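PDB 2NYK: M157, which is an MHC class I-like glycoprotein of mouse cytomegalovirus that serves as a ligand for Ly49 receptors on natural killer cells. Local coordinates for residues T192-S198 with Q227-A233; H237-C241 with V252-P256. The protein carries 1 engineered substitution. One frame throughout, in Å; residues are numbered along the deposited sequence.

Contact 1 (T192-S198 with Q227-A233)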
loop_
_atom_site.group_PDB
_atom_site.type_symbol
_atom_site.label_atom_id
_atom_site.label_comp_id
_atom_site.label_asym_id
_atom_site.label_seq_id
_atom_site.Cartn_x
_atom_site.Cartn_y
_atom_site.Cartn_z
ATOM N N THR A 192 -13.188 17.076 20.504
ATOM C CA THR A 192 -12.250 17.508 19.477
ATOM C C THR A 192 -12.074 16.408 18.429
ATOM O O THR A 192 -11.969 15.223 18.777
ATOM C CB THR A 192 -10.901 17.840 20.123
ATOM O OG1 THR A 192 -11.093 18.887 21.080
ATOM C CG2 THR A 192 -9.899 18.294 19.107
ATOM N N THR A 193 -12.053 16.801 17.146
ATOM C CA THR A 193 -11.866 15.831 16.066
ATOM C C THR A 193 -10.795 16.303 15.097
ATOM O O THR A 193 -10.678 17.501 14.805
ATOM C CB THR A 193 -13.173 15.597 15.276
ATOM O OG1 THR A 193 -14.263 15.439 16.198
ATOM C CG2 THR A 193 -13.067 14.332 14.409
ATOM N N CYS A 194 -10.017 15.353 14.597
ATOM C CA CYS A 194 -9.059 15.642 13.542
ATOM C C CYS A 194 -9.161 14.581 12.454
ATOM O O CYS A 194 -8.879 13.408 12.700
ATOM C CB CYS A 194 -7.639 15.720 14.100
ATOM S SG CYS A 194 -6.491 16.412 12.905
ATOM N N VAL A 195 -9.607 15.001 11.271
ATOM C CA VAL A 195 -9.770 14.119 10.130
ATOM C C VAL A 195 -8.715 14.480 9.093
ATOM O O VAL A 195 -8.708 15.597 8.560
ATOM C CB VAL A 195 -11.179 14.236 9.494
ATOM C CG1 VAL A 195 -11.302 13.303 8.307
ATOM C CG2 VAL A 195 -12.282 13.982 10.533
ATOM N N VAL A 196 -7.816 13.535 8.816
ATOM C CA VAL A 196 -6.765 13.744 7.820
ATOM C C VAL A 196 -7.013 12.893 6.574
ATOM O O VAL A 196 -7.160 11.689 6.686
ATOM C CB VAL A 196 -5.374 13.453 8.438
ATOM C CG1 VAL A 196 -4.257 13.630 7.409
ATOM C CG2 VAL A 196 -5.141 14.373 9.633
ATOM N N THR A 197 -7.066 13.549 5.408
ATOM C CA THR A 197 -7.321 12.948 4.103
ATOM C C THR A 197 -6.091 13.014 3.208
ATOM O O THR A 197 -5.462 14.082 3.043
ATOM C CB THR A 197 -8.513 13.670 3.385
ATOM O OG1 THR A 197 -9.651 13.667 4.252
ATOM C CG2 THR A 197 -8.888 12.955 2.084
ATOM N N SER A 198 -5.734 11.864 2.640
ATOM C CA SER A 198 -4.606 11.773 1.738
ATOM C C SER A 198 -4.986 10.965 0.538
ATOM O O SER A 198 -5.664 9.945 0.648
ATOM C CB SER A 198 -3.421 11.109 2.459
ATOM O OG SER A 198 -2.340 10.902 1.579
ATOM N N GLN A 227 -6.899 7.721 1.841
ATOM C CA GLN A 227 -6.921 7.296 3.233
ATOM C C GLN A 227 -7.536 8.394 4.046
ATOM O O GLN A 227 -7.210 9.574 3.864
ATOM C CB GLN A 227 -5.520 7.061 3.738
ATOM C CG GLN A 227 -4.665 6.093 2.942
ATOM C CD GLN A 227 -3.324 5.963 3.591
ATOM O OE1 GLN A 227 -3.212 5.495 4.734
ATOM N NE2 GLN A 227 -2.298 6.449 2.910
ATOM N N ILE A 228 -8.428 8.021 4.952
ATOM C CA ILE A 228 -9.034 8.994 5.828
ATOM C C ILE A 228 -8.836 8.499 7.248
ATOM O O ILE A 228 -9.415 7.477 7.665
ATOM C CB ILE A 228 -10.527 9.245 5.492
ATOM C CG1 ILE A 228 -10.675 9.697 4.020
ATOM C CG2 ILE A 228 -11.135 10.251 6.490
ATOM C CD1 ILE A 228 -12.110 9.928 3.565
ATOM N N LEU A 229 -7.984 9.220 7.980
ATOM C CA LEU A 229 -7.694 8.874 9.364
ATOM C C LEU A 229 -8.283 9.918 10.302
ATOM O O LEU A 229 -7.995 11.119 10.190
ATOM C CB LEU A 229 -6.183 8.701 9.586
ATOM C CG LEU A 229 -5.542 7.347 9.241
ATOM C CD1 LEU A 229 -5.661 6.934 7.741
ATOM C CD2 LEU A 229 -4.072 7.392 9.663
ATOM N N THR A 230 -9.147 9.452 11.201
ATOM C CA THR A 230 -9.875 10.326 12.118
ATOM C C THR A 230 -9.480 9.978 13.554
ATOM O O THR A 230 -9.426 8.810 13.916
ATOM C CB THR A 230 -11.404 10.131 11.972
ATOM O OG1 THR A 230 -11.806 10.324 10.607
ATOM C CG2 THR A 230 -12.187 11.082 12.888
ATOM N N VAL A 231 -9.180 11.004 14.349
ATOM C CA VAL A 231 -8.888 10.858 15.768
ATOM C C VAL A 231 -9.797 11.815 16.531
ATOM O O VAL A 231 -9.762 13.043 16.326
ATOM C CB VAL A 231 -7.388 11.105 16.127
ATOM C CG1 VAL A 231 -6.910 12.409 15.579
ATOM C CG2 VAL A 231 -7.180 11.108 17.653
ATOM N N LYS A 232 -10.644 11.241 17.378
ATOM C CA LYS A 232 -11.474 12.040 18.254
ATOM C C LYS A 232 -11.257 11.675 19.702
ATOM O O LYS A 232 -11.074 10.498 20.052
ATOM C CB LYS A 232 -12.953 12.015 17.863
ATOM C CG LYS A 232 -13.605 10.668 17.758
ATOM C CD LYS A 232 -14.874 10.805 16.879
ATOM C CE LYS A 232 -15.706 9.489 17.002
ATOM N NZ LYS A 232 -16.897 9.611 16.060
ATOM N N ALA A 233 -11.236 12.716 20.530
ATOM C CA ALA A 233 -11.047 12.557 21.953
ATOM C C ALA A 233 -12.163 13.338 22.634
ATOM O O ALA A 233 -12.146 14.572 22.629
ATOM C CB ALA A 233 -9.682 13.059 22.357
#

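Contact 2 (H237-C241 with V252-P256)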
loop_
_atom_site.group_PDB
_atom_site.type_symbol
_atom_site.label_atom_id
_atom_site.label_comp_id
_atom_site.label_asym_id
_atom_site.label_seq_id
_atom_site.Cartn_x
_atom_site.Cartn_y
_atom_site.Cartn_z
ATOM N N HIS A 237 -9.578 19.081 25.207
ATOM C CA HIS A 237 -9.386 20.458 24.753
ATOM C C HIS A 237 -8.015 20.597 24.097
ATOM O O HIS A 237 -7.358 21.640 24.208
ATOM C CB HIS A 237 -9.537 21.440 25.931
ATOM N N ALA A 238 -7.598 19.529 23.411
ATOM C CA ALA A 238 -6.318 19.484 22.707
ATOM C C ALA A 238 -6.246 20.582 21.658
ATOM O O ALA A 238 -7.229 20.850 20.938
ATOM C CB ALA A 238 -6.098 18.108 22.067
ATOM N N GLN A 239 -5.083 21.222 21.575
ATOM C CA GLN A 239 -4.935 22.429 20.758
ATOM C C GLN A 239 -4.155 22.192 19.470
ATOM O O GLN A 239 -4.084 23.084 18.623
ATOM C CB GLN A 239 -4.305 23.576 21.575
ATOM C CG GLN A 239 -5.148 24.059 22.760
ATOM C CD GLN A 239 -6.506 24.608 22.337
ATOM O OE1 GLN A 239 -6.598 25.656 21.680
ATOM N NE2 GLN A 239 -7.570 23.899 22.719
ATOM N N ARG A 240 -3.577 20.996 19.336
ATOM C CA ARG A 240 -2.753 20.637 18.181
ATOM C C ARG A 240 -3.084 19.239 17.644
ATOM O O ARG A 240 -3.299 18.299 18.410
ATOM C CB ARG A 240 -1.266 20.703 18.536
ATOM C CG ARG A 240 -0.711 22.105 18.709
ATOM C CD ARG A 240 0.227 22.169 19.890
ATOM N NE ARG A 240 -0.477 21.802 21.118
ATOM C CZ ARG A 240 0.056 21.797 22.343
ATOM N NH1 ARG A 240 1.330 22.145 22.544
ATOM N NH2 ARG A 240 -0.698 21.438 23.377
ATOM N N CYS A 241 -3.151 19.138 16.319
ATOM C CA CYS A 241 -3.279 17.851 15.625
ATOM C C CYS A 241 -2.010 17.664 14.810
ATOM O O CYS A 241 -1.673 18.495 13.970
ATOM C CB CYS A 241 -4.512 17.827 14.718
ATOM S SG CYS A 241 -4.690 16.286 13.781
ATOM N N VAL A 252 1.837 20.102 11.824
ATOM C CA VAL A 252 0.829 20.414 12.834
ATOM C C VAL A 252 -0.286 21.271 12.253
ATOM O O VAL A 252 -0.050 22.121 11.408
ATOM C CB VAL A 252 1.439 21.161 14.046
ATOM C CG1 VAL A 252 0.465 21.182 15.213
ATOM C CG2 VAL A 252 2.704 20.483 14.484
ATOM N N VAL A 253 -1.500 21.018 12.722
ATOM C CA VAL A 253 -2.635 21.885 12.479
ATOM C C VAL A 253 -3.123 22.370 13.840
ATOM O O VAL A 253 -3.417 21.572 14.750
ATOM C CB VAL A 253 -3.750 21.183 11.683
ATOM C CG1 VAL A 253 -5.007 22.049 11.624
ATOM C CG2 VAL A 253 -3.253 20.874 10.256
ATOM N N THR A 254 -3.176 23.697 13.963
ATOM C CA THR A 254 -3.526 24.361 15.217
ATOM C C THR A 254 -3.872 25.833 14.959
ATOM O O THR A 254 -3.274 26.469 14.078
ATOM C CB THR A 254 -2.387 24.236 16.275
ATOM O OG1 THR A 254 -2.807 24.839 17.514
ATOM C CG2 THR A 254 -1.073 24.874 15.778
ATOM N N PRO A 255 -4.851 26.377 15.707
ATOM C CA PRO A 255 -5.715 25.732 16.701
ATOM C C PRO A 255 -6.968 25.094 16.072
ATOM O O PRO A 255 -7.235 25.319 14.886
ATOM C CB PRO A 255 -6.111 26.910 17.599
ATOM C CG PRO A 255 -6.237 28.038 16.639
ATOM C CD PRO A 255 -5.149 27.830 15.594
ATOM N N PRO A 256 -7.728 24.296 16.857
ATOM C CA PRO A 256 -9.031 23.785 16.392
ATOM C C PRO A 256 -10.035 24.886 16.013
ATOM O O PRO A 256 -10.213 25.870 16.745
ATOM C CB PRO A 256 -9.567 22.966 17.589
ATOM C CG PRO A 256 -8.746 23.475 18.776
ATOM C CD PRO A 256 -7.395 23.810 18.218
#

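Contact 1 (T192-S198 with Q227-A233)
Leu229 O accepts the backbone N-H of Val196 at 2.8 Å, and the bond is almost straight (178° at the hydrogen). The same oxygen also receives a CA-H contact from Val195. Leu229 N returns the bond to Val196 O, so these two residues form a hydrogen-bonded antiparallel pair. Cys194 with Val231 and Ser198 with Gln227 repeat the pattern. At the Thr192-Ala233 end one of the two bonds is weak.

Val195 carries much of the side-chain contact on its face of the sheet. Its CG1 stands anti to the backbone N (chi1 180°) and meets Ile228 CG2 at 3.6 Å. Its CG2 lies alongside Thr230, 3.7 Å from Thr230 CG2. That threonine methyl also meets Thr193 CG2 at 3.7 Å. On the other face, Val231 CG1 touches Cys194 CB at 3.7 Å. Val196 and Val231 there pack on strand 204-208. The amide of Gln227 is held at both ends: OE1 by Arg45, NE2 by the carbonyls of Ser200 and Val202. Two central antiparallel strands, one bearing a disulfide cysteine, are consistent with the B-E pair of an immunoglobulin-like domain, as in MHC class I alpha3.

Contact 2 (H237-C241 with V252-P256)
Ala238 O lies 3.7 Å from Pro256 CG, where the loop entering strand 241-245 meets the turn that leaves strand 249-253. The two strands form an antiparallel beta hairpin, consistent with the F and G strands of an immunoglobulin-like domain. Pro256 also packs on Phe184.

Gln239 follows, with a side chain bent at chi2 (-61°). The bend folds its amide back over the loop. Gln239 NE2 donates to His237 O at 2.7 Å in a nearly straight bond. The donor stands 52° out of that carbonyl plane, although the oxygen lies in the plane of the Gln239 amide. The side chain crosses the Pro256 ring at about a right angle, with Gln239 OE1 4.0 Å from Pro256 CD. The backbone Gln239 O approaches Pro256 CD more closely, at 3.4 Å. It also faces Thr254 OG1, but that separation is too short to be read as a reliable bond. Thr254 precedes a cis peptide bond to Pro255, whose carbonyl is taken by Arg263.

Arg240 lies alongside Thr254, its CG 3.6 Å from Thr254 CB. Its CB rests on Val252 CG1, while the end of the side chain leads away. Ser209 binds its backbone N.

Cys241 begins the regular pairing. Its N donates to Val253 O at 2.9 Å, and Cys241 O accepts Val253 N at 2.8 Å.

Overall arrangement
The disulfide between Cys194 and Cys241 joins the two contacts, with 2.0 Å between Cys194 SG and Cys241 SG. It ties the strand pair of contact 1 to the start of strand 241-245 in contact 2. This is consistent with the cross-sandwich disulfide of an immunoglobulin-like domain. A second touch is looser: Thr192 CG2 lies 4.1 Å from Ala238 O. The centres of the two contacts are about 12 Å apart. Phe184 of strand 181-186 touches residues of both. The side chain of Thr193 in contact 1 is about 4 Å from a bound NAG, which belongs to a glycan attached to the protein and marks no binding pocket.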